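Local atomic coordinates of class B carbapenemase GOB-18 (Elizabethkingia meningoseptica, PDB entry 5K0W), a protein that probably hydrolyses beta-lactam antibiotics, carbapenems among them, as a dizinc metallo-beta-lactamase of subclass B3. Residues E72-I77 with L107-T112. Numbering follows the deposited sequence. Where two conformers were deposited one is given.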
ATOM      1  N   GLU A  72      -5.335   3.675  14.847  1.00 25.94           N
ATOM      2  CA  GLU A  72      -6.186   2.690  15.517  1.00 26.61           C
ATOM      3  C   GLU A  72      -6.226   1.284  14.850  1.00 30.65           C
ATOM      4  O   GLU A  72      -6.869   0.377  15.376  1.00 29.49           O
ATOM      5  CB  GLU A  72      -7.587   3.272  15.832  1.00 28.04           C
ATOM      6  CG  GLU A  72      -8.372   3.768  14.633  1.00 42.94           C
ATOM      7  CD  GLU A  72      -8.159   5.225  14.267  1.00 71.77           C
ATOM      8  OE1 GLU A  72      -9.161   5.976  14.284  1.00 70.17           O
ATOM      9  OE2 GLU A  72      -7.014   5.609  13.928  1.00 61.27           O
ATOM     10  N   SER A  73      -5.521   1.115  13.714  1.00 29.41           N
ATOM     11  CA  SER A  73      -5.443  -0.164  13.006  0.57 29.96           C
ATOM     12  C   SER A  73      -4.345  -1.052  13.620  1.00 35.56           C
ATOM     13  O   SER A  73      -4.292  -2.255  13.332  1.00 37.54           O
ATOM     14  CB  SER A  73      -5.157   0.058  11.526  0.57 32.76           C
ATOM     15  OG  SER A  73      -3.767   0.257  11.350  0.57 39.05           O
ATOM     16  N   PHE A  74      -3.475  -0.464  14.475  1.00 30.81           N
ATOM     17  CA  PHE A  74      -2.386  -1.160  15.166  1.00 30.34           C
ATOM     18  C   PHE A  74      -2.865  -2.366  15.994  1.00 34.27           C
ATOM     19  O   PHE A  74      -2.350  -3.456  15.734  1.00 35.42           O
ATOM     20  CB  PHE A  74      -1.537  -0.198  16.011  1.00 31.97           C
ATOM     21  CG  PHE A  74      -0.314  -0.813  16.647  1.00 33.57           C
ATOM     22  CD1 PHE A  74       0.624  -1.496  15.877  1.00 36.57           C
ATOM     23  CD2 PHE A  74      -0.060  -0.650  18.002  1.00 35.70           C
ATOM     24  CE1 PHE A  74       1.785  -2.018  16.455  1.00 37.03           C
ATOM     25  CE2 PHE A  74       1.105  -1.163  18.578  1.00 38.25           C
ATOM     26  CZ  PHE A  74       2.015  -1.850  17.800  1.00 36.00           C
ATOM     27  N   PRO A  75      -3.842  -2.246  16.945  1.00 28.56           N
ATOM     28  CA  PRO A  75      -4.300  -3.442  17.666  1.00 27.66           C
ATOM     29  C   PRO A  75      -4.951  -4.479  16.748  1.00 31.86           C
ATOM     30  O   PRO A  75      -4.730  -5.672  16.961  1.00 31.69           O
ATOM     31  CB  PRO A  75      -5.307  -2.887  18.673  1.00 29.38           C
ATOM     32  CG  PRO A  75      -5.741  -1.600  18.124  1.00 33.82           C
ATOM     33  CD  PRO A  75      -4.566  -1.045  17.418  1.00 29.97           C
ATOM     34  N   ILE A  76      -5.707  -4.020  15.705  1.00 28.03           N
ATOM     35  CA  ILE A  76      -6.393  -4.847  14.700  1.00 27.11           C
ATOM     36  C   ILE A  76      -5.411  -5.711  13.898  1.00 29.43           C
ATOM     37  O   ILE A  76      -5.616  -6.918  13.809  1.00 30.02           O
ATOM     38  CB  ILE A  76      -7.316  -4.004  13.772  1.00 30.53           C
ATOM     39  CG1 ILE A  76      -8.474  -3.354  14.565  1.00 31.22           C
ATOM     40  CG2 ILE A  76      -7.859  -4.864  12.596  1.00 32.03           C
ATOM     41  CD1 ILE A  76      -9.246  -2.250  13.809  1.00 41.31           C
ATOM     42  N   ILE A  77      -4.364  -5.095  13.302  1.00 23.74           N
ATOM     43  CA  ILE A  77      -3.367  -5.813  12.495  1.00 21.61           C
ATOM     44  C   ILE A  77      -2.629  -6.814  13.350  1.00 25.18           C
ATOM     45  O   ILE A  77      -2.475  -7.962  12.939  1.00 26.04           O
ATOM     46  CB  ILE A  77      -2.450  -4.871  11.667  1.00 23.19           C
ATOM     47  CG1 ILE A  77      -3.298  -4.096  10.644  1.00 21.99           C
ATOM     48  CG2 ILE A  77      -1.318  -5.645  10.946  1.00 23.63           C
ATOM     49  CD1 ILE A  77      -2.796  -2.807  10.269  1.00 24.14           C
ATOM     50  N   LEU A 107       2.828   2.578  11.418  1.00 19.18           N
ATOM     51  CA  LEU A 107       4.215   2.333  11.016  1.00 19.59           C
ATOM     52  C   LEU A 107       5.231   2.517  12.114  1.00 24.56           C
ATOM     53  O   LEU A 107       6.141   1.698  12.230  1.00 24.34           O
ATOM     54  CB  LEU A 107       4.602   3.202   9.823  1.00 19.90           C
ATOM     55  CG  LEU A 107       4.690   2.532   8.471  1.00 25.26           C
ATOM     56  CD1 LEU A 107       4.991   3.568   7.408  1.00 26.20           C
ATOM     57  CD2 LEU A 107       5.786   1.465   8.447  1.00 26.69           C
ATOM     58  N   GLN A 108       5.115   3.613  12.889  1.00 22.06           N
ATOM     59  CA  GLN A 108       6.025   3.884  13.998  1.00 21.55           C
ATOM     60  C   GLN A 108       5.782   2.890  15.119  1.00 27.63           C
ATOM     61  O   GLN A 108       6.746   2.364  15.680  1.00 28.41           O
ATOM     62  CB  GLN A 108       5.907   5.334  14.499  1.00 21.83           C
ATOM     63  CG  GLN A 108       6.992   5.725  15.517  1.00 26.92           C
ATOM     64  CD  GLN A 108       8.407   5.560  15.009  1.00 44.97           C
ATOM     65  OE1 GLN A 108       8.649   5.371  13.829  1.00 42.90           O
ATOM     66  NE2 GLN A 108       9.376   5.597  15.901  1.00 41.86           N
ATOM     67  N   ASP A 109       4.494   2.609  15.412  1.00 24.33           N
ATOM     68  CA  ASP A 109       4.044   1.661  16.430  1.00 23.58           C
ATOM     69  C   ASP A 109       4.667   0.292  16.144  1.00 26.11           C
ATOM     70  O   ASP A 109       5.212  -0.326  17.057  1.00 25.20           O
ATOM     71  CB  ASP A 109       2.502   1.588  16.443  1.00 26.20           C
ATOM     72  CG  ASP A 109       1.774   2.885  16.819  1.00 41.45           C
ATOM     73  OD1 ASP A 109       2.405   3.761  17.459  1.00 44.38           O
ATOM     74  OD2 ASP A 109       0.555   2.995  16.527  1.00 42.20           O
ATOM     75  N   PHE A 110       4.669  -0.133  14.857  1.00 22.51           N
ATOM     76  CA  PHE A 110       5.282  -1.383  14.415  1.00 22.74           C
ATOM     77  C   PHE A 110       6.806  -1.345  14.521  1.00 30.92           C
ATOM     78  O   PHE A 110       7.393  -2.277  15.083  1.00 31.25           O
ATOM     79  CB  PHE A 110       4.848  -1.766  12.995  1.00 23.55           C
ATOM     80  CG  PHE A 110       3.611  -2.621  12.984  1.00 24.49           C
ATOM     81  CD1 PHE A 110       3.655  -3.946  13.410  1.00 27.69           C
ATOM     82  CD2 PHE A 110       2.391  -2.100  12.572  1.00 26.59           C
ATOM     83  CE1 PHE A 110       2.491  -4.732  13.443  1.00 28.19           C
ATOM     84  CE2 PHE A 110       1.230  -2.891  12.592  1.00 29.96           C
ATOM     85  CZ  PHE A 110       1.288  -4.202  13.031  1.00 27.42           C
ATOM     86  N   LYS A 111       7.443  -0.263  14.010  1.00 28.57           N
ATOM     87  CA  LYS A 111       8.904  -0.111  14.049  1.00 28.76           C
ATOM     88  C   LYS A 111       9.493  -0.201  15.458  1.00 32.77           C
ATOM     89  O   LYS A 111      10.506  -0.880  15.629  1.00 32.60           O
ATOM     90  CB  LYS A 111       9.368   1.158  13.328  1.00 30.67           C
ATOM     91  CG  LYS A 111      10.723   0.977  12.659  1.00 38.34           C
ATOM     92  CD  LYS A 111      11.325   2.303  12.264  1.00 43.43           C
ATOM     93  CE  LYS A 111      12.825   2.237  12.165  1.00 46.12           C
ATOM     94  NZ  LYS A 111      13.427   3.591  12.032  1.00 47.24           N
ATOM     95  N   THR A 112       8.844   0.440  16.459  1.00 29.31           N
ATOM     96  CA  THR A 112       9.309   0.427  17.851  1.00 29.96           C
ATOM     97  C   THR A 112       9.070  -0.920  18.546  1.00 35.93           C
ATOM     98  O   THR A 112       9.977  -1.441  19.195  1.00 36.70           O
ATOM     99  CB  THR A 112       8.810   1.649  18.691  1.00 39.06           C
ATOM    100  OG1 THR A 112       7.411   1.579  18.941  1.00 35.61           O
ATOM    101  CG2 THR A 112       9.151   2.989  18.067  1.00 40.85           C
TER
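D109 meets the flat side of F74 with its methylene group: CB stands almost directly above the middle of the ring, 3.4 Å from the centroid, a CH-pi contact. F74 reaches this position because its CG lies anti to the backbone N (chi1 -174°), which extends the side chain from helix 73-83 toward helix 107-114. Its far end, CZ, comes to 3.6 Å from the backbone O of D109. The carboxylate of D109 passes the root of the phenyl group, with OD2 3.9 Å from F74 CB, while OD1 forms a salt bridge with K146.

One residue on, F110 offers a face to the edge of the same phenyl ring. The pair is T-shaped, with planes at 90° and centroids 5.0 Å apart; the CD1–CE1 side of F74 points into the F110 ring, and F74 CD1 lies 3.6 Å from F110 CE2. The outer end of the F110 ring goes further, to I77, whose CG2 methyl lies 3.6 Å from F110 CZ.

No hydrogen bond joins the two short helical segments, whose axes come within 10.3 Å with N-to-C directions 52° apart. The contact is away from the metals, the I77 side chain being about 13 Å from a zinc ion. F110 also rests on I91 and L94, and L107 touches L94, which seats helix 107-114 on strand 91-95 of the seven-stranded mixed sheet. Helices 73-83 and 107-114 belong to successive beta-alpha-beta crossovers, 62-66 to 91-95 and 91-95 to 117-121, and pack together beside these parallel strands in the alpha-beta/beta-alpha fold of metallo-beta-lactamases.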